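Local structure of fluoroacetyl-CoA-specific thioesterase-like domain-containing protein (Thermanaerovibrio acidaminovorans, 3QOO) at residues 94-106 / 112-124. The protein is of unknown function but has a hot-dog fold related to fluoroacetyl-CoA-specific thioesterases, so it may hydrolyse or bind an acyl-CoA thioester. Residues are numbered along the deposited sequence; the frame is centred on the assembly and turned at random.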
ATOM      1  N   VAL A  94       6.579   7.580 -19.008  1.00 16.54           N
ATOM      2  CA  VAL A  94       7.812   8.088 -18.440  1.00 19.23           C
ATOM      3  C   VAL A  94       7.774   9.631 -18.342  1.00 21.55           C
ATOM      4  O   VAL A  94       7.271  10.302 -19.252  1.00 24.60           O
ATOM      5  CB  VAL A  94       8.981   7.669 -19.299  1.00 20.48           C
ATOM      6  CG1 VAL A  94      10.283   8.306 -18.766  1.00 22.29           C
ATOM      7  CG2 VAL A  94       9.035   6.168 -19.351  1.00 20.83           C
ATOM      8  N   GLU A  95       8.226  10.190 -17.228  1.00 23.91           N
ATOM      9  CA  GLU A  95       8.410  11.651 -17.175  1.00 25.73           C
ATOM     10  C   GLU A  95       9.537  12.049 -16.253  1.00 24.44           C
ATOM     11  O   GLU A  95       9.539  11.742 -15.049  1.00 25.32           O
ATOM     12  CB  GLU A  95       7.116  12.408 -16.851  1.00 27.67           C
ATOM     13  CG  GLU A  95       6.145  11.790 -15.845  1.00 31.44           C
ATOM     14  CD  GLU A  95       4.716  12.325 -16.032  1.00 35.82           C
ATOM     15  OE1 GLU A  95       3.918  12.204 -15.079  1.00 37.10           O
ATOM     16  OE2 GLU A  95       4.395  12.859 -17.140  1.00 40.46           O
ATOM     17  N   GLY A  96      10.450  12.806 -16.833  1.00 24.16           N
ATOM     18  CA  GLY A  96      11.708  13.117 -16.218  1.00 22.84           C
ATOM     19  C   GLY A  96      12.422  11.833 -15.849  1.00 20.66           C
ATOM     20  O   GLY A  96      12.638  10.955 -16.679  1.00 21.33           O
ATOM     21  N   ASN A  97      12.779  11.731 -14.574  1.00 18.12           N
ATOM     22  CA  ASN A  97      13.455  10.545 -14.031  1.00 16.87           C
ATOM     23  C   ASN A  97      12.469   9.604 -13.370  1.00 15.83           C
ATOM     24  O   ASN A  97      12.851   8.778 -12.549  1.00 15.69           O
ATOM     25  CB  ASN A  97      14.585  10.932 -13.089  1.00 16.08           C
ATOM     26  CG  ASN A  97      14.107  11.683 -11.836  1.00 18.13           C
ATOM     27  OD1 ASN A  97      12.951  12.099 -11.733  1.00 21.19           O
ATOM     28  ND2 ASN A  97      15.014  11.873 -10.885  1.00 18.29           N
ATOM     29  N   ARG A  98      11.198   9.699 -13.765  1.00 15.96           N
ATOM     30  CA  ARG A  98      10.172   8.854 -13.176  1.00 15.72           C
ATOM     31  C   ARG A  98       9.430   7.997 -14.189  1.00 14.58           C
ATOM     32  O   ARG A  98       9.287   8.359 -15.348  1.00 15.34           O
ATOM     33  CB  ARG A  98       9.200   9.695 -12.394  1.00 18.23           C
ATOM     34  CG  ARG A  98       9.786  10.194 -11.058  1.00 19.87           C
ATOM     35  CD  ARG A  98       9.671  11.618 -11.033  1.00 20.69           C
ATOM     36  NE  ARG A  98      10.442  12.156  -9.936  1.00 18.76           N
ATOM     37  CZ  ARG A  98      10.022  12.340  -8.702  1.00 16.66           C
ATOM     38  NH1 ARG A  98       8.810  11.958  -8.318  1.00 19.37           N
ATOM     39  NH2 ARG A  98      10.856  12.888  -7.847  1.00 17.66           N
ATOM     40  N   VAL A  99       8.954   6.862 -13.703  1.00 12.94           N
ATOM     41  CA  VAL A  99       8.195   5.914 -14.478  1.00 11.37           C
ATOM     42  C   VAL A  99       6.900   5.666 -13.713  1.00 10.84           C
ATOM     43  O   VAL A  99       6.927   5.394 -12.506  1.00 11.62           O
ATOM     44  CB  VAL A  99       8.954   4.579 -14.704  1.00 12.11           C
ATOM     45  CG1 VAL A  99       8.129   3.651 -15.581  1.00 13.14           C
ATOM     46  CG2 VAL A  99      10.359   4.822 -15.297  1.00 15.11           C
ATOM     47  N   VAL A 100       5.771   5.758 -14.408  1.00 10.54           N
ATOM     48  CA  VAL A 100       4.482   5.394 -13.807  1.00 10.81           C
ATOM     49  C   VAL A 100       4.064   4.042 -14.421  1.00  9.95           C
ATOM     50  O   VAL A 100       4.093   3.882 -15.653  1.00 10.94           O
ATOM     51  CB  VAL A 100       3.415   6.458 -14.073  1.00 11.94           C
ATOM     52  CG1 VAL A 100       2.085   6.003 -13.454  1.00 13.14           C
ATOM     53  CG2 VAL A 100       3.817   7.830 -13.480  1.00 14.21           C
ATOM     54  N   LEU A 101       3.743   3.093 -13.560  1.00  9.39           N
ATOM     55  CA  LEU A 101       3.304   1.772 -13.930  1.00  9.47           C
ATOM     56  C   LEU A 101       1.892   1.527 -13.448  1.00  9.34           C
ATOM     57  O   LEU A 101       1.525   1.968 -12.355  1.00 10.48           O
ATOM     58  CB  LEU A 101       4.238   0.734 -13.312  1.00 10.20           C
ATOM     59  CG  LEU A 101       5.719   0.936 -13.707  1.00 11.24           C
ATOM     60  CD1 LEU A 101       6.480   1.643 -12.591  1.00 12.42           C
ATOM     61  CD2 LEU A 101       6.387  -0.383 -14.015  1.00 12.86           C
ATOM     62  N   SER A 102       1.103   0.826 -14.255  1.00  9.04           N
ATOM     63  CA  SER A 102      -0.205   0.390 -13.860  1.00  9.18           C
ATOM     64  C   SER A 102      -0.168  -1.082 -13.448  1.00  9.19           C
ATOM     65  O   SER A 102       0.757  -1.809 -13.787  1.00 10.63           O
ATOM     66  CB  SER A 102      -1.146   0.572 -15.021  1.00 11.30           C
ATOM     67  OG  SER A 102      -0.765  -0.209 -16.119  1.00 15.96           O
HETATM   68  N   MSE A 103      -1.186  -1.489 -12.707  1.00  9.11           N
HETATM   69  CA  MSE A 103      -1.274  -2.839 -12.167  1.00  8.27           C
HETATM   70  C   MSE A 103      -2.695  -3.343 -12.268  1.00  8.50           C
HETATM   71  O   MSE A 103      -3.659  -2.604 -12.025  1.00  8.97           O
HETATM   72  CB  MSE A 103      -0.828  -2.852 -10.689  1.00  8.49           C
HETATM   73  CG  MSE A 103      -0.833  -4.188 -10.007  1.00  9.36           C
HETATM   74 SE   MSE A 103      -2.531  -4.685  -9.191  0.84  7.60          SE
HETATM   75  CE  MSE A 103      -2.337  -3.704  -7.503  1.00 10.31           C
ATOM     76  N   LYS A 104      -2.815  -4.620 -12.608  1.00  9.04           N
ATOM     77  CA  LYS A 104      -4.061  -5.333 -12.520  1.00  9.43           C
ATOM     78  C   LYS A 104      -3.793  -6.678 -11.894  1.00  9.45           C
ATOM     79  O   LYS A 104      -2.819  -7.337 -12.228  1.00 11.18           O
ATOM     80  CB  LYS A 104      -4.739  -5.483 -13.901  1.00 12.52           C
ATOM     81  CG  LYS A 104      -6.213  -5.880 -13.854  1.00 18.24           C
ATOM     82  CD  LYS A 104      -6.902  -5.538 -15.171  1.00 21.93           C
ATOM     83  CE  LYS A 104      -8.367  -5.958 -15.182  1.00 24.74           C
ATOM     84  NZ  LYS A 104      -8.988  -5.568 -16.480  1.00 26.05           N
ATOM     85  N   ALA A 105      -4.655  -7.058 -10.977  1.00  8.69           N
ATOM     86  CA  ALA A 105      -4.616  -8.333 -10.280  1.00  9.91           C
ATOM     87  C   ALA A 105      -5.908  -9.056 -10.559  1.00 10.13           C
ATOM     88  O   ALA A 105      -6.994  -8.528 -10.337  1.00 10.12           O
ATOM     89  CB  ALA A 105      -4.404  -8.116  -8.781  1.00 10.72           C
ATOM     90  N   ASP A 106      -5.782 -10.301 -11.009  0.56 10.67           N
ATOM     91  CA  ASP A 106      -6.907 -11.113 -11.430  0.56 11.46           C
ATOM     92  C   ASP A 106      -6.742 -12.512 -10.869  0.56 11.93           C
ATOM     93  O   ASP A 106      -5.642 -12.975 -10.576  0.56 11.45           O
ATOM     94  CB  ASP A 106      -6.949 -11.200 -12.966  0.56 12.51           C
ATOM     95  CG  ASP A 106      -6.900  -9.847 -13.633  0.56 15.59           C
ATOM     96  OD1 ASP A 106      -5.876  -9.513 -14.285  0.56 20.58           O
ATOM     97  OD2 ASP A 106      -7.863  -9.101 -13.491  0.56 17.81           O
ATOM     98  N   VAL A 112      -9.522  -8.644  -9.132  1.00  9.28           N
ATOM     99  CA  VAL A 112      -9.621  -8.440  -7.708  1.00  9.40           C
ATOM    100  C   VAL A 112      -9.085  -7.072  -7.258  1.00  7.93           C
ATOM    101  O   VAL A 112      -9.489  -6.579  -6.205  1.00  8.82           O
ATOM    102  CB  VAL A 112      -8.986  -9.571  -6.896  1.00  9.00           C
ATOM    103  CG1 VAL A 112      -9.771 -10.864  -7.082  1.00 10.89           C
ATOM    104  CG2 VAL A 112      -7.506  -9.792  -7.234  1.00 10.14           C
ATOM    105  N   ALA A 113      -8.159  -6.476  -8.004  1.00  8.43           N
ATOM    106  CA  ALA A 113      -7.607  -5.168  -7.642  1.00  7.80           C
ATOM    107  C   ALA A 113      -6.957  -4.540  -8.854  1.00  7.81           C
ATOM    108  O   ALA A 113      -6.571  -5.230  -9.821  1.00  9.00           O
ATOM    109  CB  ALA A 113      -6.578  -5.256  -6.510  1.00  9.60           C
ATOM    110  N   THR A 114      -6.810  -3.220  -8.819  1.00  7.55           N
ATOM    111  CA  THR A 114      -6.025  -2.458  -9.772  1.00  8.01           C
ATOM    112  C   THR A 114      -5.131  -1.500  -9.000  1.00  7.61           C
ATOM    113  O   THR A 114      -5.349  -1.266  -7.797  1.00  8.21           O
ATOM    114  CB  THR A 114      -6.899  -1.695 -10.742  1.00  8.76           C
ATOM    115  OG1 THR A 114      -7.813  -0.885 -10.036  1.00 10.49           O
ATOM    116  CG2 THR A 114      -7.628  -2.670 -11.697  1.00 11.78           C
ATOM    117  N   GLY A 115      -4.133  -0.938  -9.651  1.00  8.08           N
ATOM    118  CA  GLY A 115      -3.249  -0.027  -8.989  1.00  8.10           C
ATOM    119  C   GLY A 115      -2.379   0.779  -9.887  1.00  8.35           C
ATOM    120  O   GLY A 115      -2.383   0.570 -11.115  1.00  8.49           O
ATOM    121  N   LEU A 116      -1.600   1.674  -9.292  1.00  7.80           N
ATOM    122  CA  LEU A 116      -0.557   2.348 -10.006  1.00  9.49           C
ATOM    123  C   LEU A 116       0.589   2.619  -9.044  1.00  9.19           C
ATOM    124  O   LEU A 116       0.401   2.727  -7.826  1.00 10.09           O
ATOM    125  CB  LEU A 116      -1.014   3.599 -10.647  1.00 14.25           C
ATOM    126  CG  LEU A 116      -1.272   4.785  -9.802  1.00 14.89           C
ATOM    127  CD1 LEU A 116       0.003   5.428  -9.169  1.00 17.13           C
ATOM    128  CD2 LEU A 116      -2.014   5.849 -10.640  1.00 18.48           C
ATOM    129  N   GLN A 117       1.779   2.788  -9.615  1.00  8.81           N
ATOM    130  CA  GLN A 117       2.958   3.125  -8.842  1.00  8.17           C
ATOM    131  C   GLN A 117       3.865   4.030  -9.661  1.00  8.34           C
ATOM    132  O   GLN A 117       4.141   3.738 -10.837  1.00  9.83           O
ATOM    133  CB  GLN A 117       3.693   1.878  -8.390  1.00  9.50           C
ATOM    134  CG  GLN A 117       4.866   2.171  -7.428  1.00  9.25           C
ATOM    135  CD  GLN A 117       5.379   0.913  -6.801  1.00 10.09           C
ATOM    136  OE1 GLN A 117       6.379   0.346  -7.252  1.00 10.26           O
ATOM    137  NE2 GLN A 117       4.672   0.429  -5.772  1.00 10.85           N
ATOM    138  N   GLU A 118       4.323   5.122  -9.069  1.00  8.30           N
ATOM    139  CA  GLU A 118       5.309   5.989  -9.652  1.00  8.39           C
ATOM    140  C   GLU A 118       6.621   5.710  -8.949  1.00  8.72           C
ATOM    141  O   GLU A 118       6.666   5.736  -7.720  1.00  9.59           O
ATOM    142  CB  GLU A 118       4.923   7.442  -9.490  1.00  9.48           C
ATOM    143  CG  GLU A 118       5.924   8.449 -10.053  1.00 12.08           C
ATOM    144  CD  GLU A 118       5.548   9.871  -9.797  1.00 17.51           C
ATOM    145  OE1 GLU A 118       4.359  10.148  -9.534  1.00 21.21           O
ATOM    146  OE2 GLU A 118       6.474  10.710  -9.849  1.00 21.19           O
ATOM    147  N   ARG A 119       7.667   5.465  -9.729  1.00  9.64           N
ATOM    148  CA  ARG A 119       9.005   5.217  -9.170  1.00 10.41           C
ATOM    149  C   ARG A 119       9.994   6.221  -9.785  1.00 11.66           C
ATOM    150  O   ARG A 119       9.815   6.662 -10.932  1.00 13.72           O
ATOM    151  CB  ARG A 119       9.463   3.781  -9.479  1.00 10.48           C
ATOM    152  CG  ARG A 119       8.510   2.731  -8.940  1.00 11.92           C
ATOM    153  CD  ARG A 119       9.034   1.300  -9.017  1.00 11.67           C
ATOM    154  NE  ARG A 119      10.192   1.077  -8.164  1.00 12.24           N
ATOM    155  CZ  ARG A 119      10.146   0.894  -6.849  1.00 12.50           C
ATOM    156  NH1 ARG A 119       8.971   0.813  -6.188  1.00 12.02           N
ATOM    157  NH2 ARG A 119      11.287   0.779  -6.177  1.00 14.47           N
ATOM    158  N   VAL A 120      11.004   6.572  -9.010  1.00 10.79           N
ATOM    159  CA  VAL A 120      12.051   7.493  -9.420  1.00 11.27           C
ATOM    160  C   VAL A 120      13.373   6.745  -9.524  1.00 10.51           C
ATOM    161  O   VAL A 120      13.669   5.875  -8.722  1.00 11.39           O
ATOM    162  CB  VAL A 120      12.166   8.730  -8.471  1.00 12.22           C
ATOM    163  CG1 VAL A 120      12.535   8.332  -7.020  1.00 14.08           C
ATOM    164  CG2 VAL A 120      13.157   9.758  -9.002  1.00 13.81           C
ATOM    165  N   VAL A 121      14.167   7.084 -10.545  1.00 11.39           N
ATOM    166  CA  VAL A 121      15.488   6.530 -10.671  1.00 11.42           C
ATOM    167  C   VAL A 121      16.475   7.377  -9.896  1.00 11.93           C
ATOM    168  O   VAL A 121      16.496   8.617 -10.048  1.00 13.89           O
ATOM    169  CB  VAL A 121      15.911   6.424 -12.157  1.00 12.46           C
ATOM    170  CG1 VAL A 121      17.374   5.987 -12.240  1.00 13.21           C
ATOM    171  CG2 VAL A 121      14.980   5.527 -12.871  1.00 13.17           C
ATOM    172  N   VAL A 122      17.252   6.730  -9.023  1.00 11.54           N
ATOM    173  CA  VAL A 122      18.173   7.425  -8.152  1.00 12.76           C
ATOM    174  C   VAL A 122      19.548   6.772  -8.260  1.00 11.27           C
ATOM    175  O   VAL A 122      19.653   5.591  -8.555  1.00 12.75           O
ATOM    176  CB  VAL A 122      17.680   7.386  -6.648  1.00 13.09           C
ATOM    177  CG1 VAL A 122      16.259   7.934  -6.456  1.00 15.46           C
ATOM    178  CG2 VAL A 122      17.763   5.977  -6.055  1.00 14.96           C
ATOM    179  N   SER A 123      20.574   7.564  -7.955  1.00 12.07           N
ATOM    180  CA  SER A 123      21.902   7.076  -7.665  1.00 13.18           C
ATOM    181  C   SER A 123      21.924   6.470  -6.267  1.00 13.19           C
ATOM    182  O   SER A 123      21.486   7.111  -5.309  1.00 13.70           O
ATOM    183  CB  SER A 123      22.872   8.251  -7.674  1.00 14.76           C
ATOM    184  OG  SER A 123      24.057   7.949  -6.978  1.00 16.57           O
ATOM    185  N   THR A 124      22.404   5.245  -6.136  1.00 13.54           N
ATOM    186  CA  THR A 124      22.487   4.581  -4.833  1.00 14.70           C
ATOM    187  C   THR A 124      23.391   5.413  -3.908  1.00 15.01           C
ATOM    188  O   THR A 124      23.124   5.529  -2.718  1.00 15.02           O
ATOM    189  CB  THR A 124      22.982   3.127  -4.937  1.00 16.92           C
ATOM    190  OG1 THR A 124      24.299   3.140  -5.435  1.00 21.09           O
ATOM    191  CG2 THR A 124      22.088   2.347  -5.866  1.00 18.63           C
TER
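Strands 98-106 and 112-123 form an antiparallel hairpin in which Val99 pairs with Arg119, Leu101 with Gln117, Met103 with Gly115 and Ala105 with Ala113 as hydrogen-bonded pairs. A classic beta bulge makes the ladder irregular at its end, where Val112 and Ala113 both face Ala105: Ala105 O takes a bond from Val112 N at 2.8 Å and a weak one from Ala113 N at 3.3 Å. Near the 95-98 turn, Arg98 bends at chi2 (125°) and turns its guanidinium toward Glu118, whose chain is extended; Arg98 NH1 donates to Glu118 OE2 at 3.1 Å, in the guanidinium plane but on the anti side of OE2 and 35° out of the carboxylate plane. Arg98 NE bonds Asn97 OD1 at 3.1 Å, so the group is gripped at two points along its edge, while Val120 CB lies over one face, offset toward the rim. Glu118 OE1 forms a salt bridge with Arg70 of strand 64-75, which places Glu118 between two arginines. On the other face of the sheet from Arg98 and Glu118, Met103, present as selenomethionine, folds back through chi2 and chi3 and lays its SE and CE along the backbone at Thr114-Gly115, where no side chain intervenes at Gly115. Here Arg119 NH1 bonds Gln117 OE1 at 2.8 Å from above the amide carbonyl plane, and Gln117 NE2 bonds Thr49 OG1 and Ser71 OG. This face packs on helix 41-56, the central helix of the hot-dog fold, whereas strands 84-95 and 64-75 flank the hairpin within the sheet.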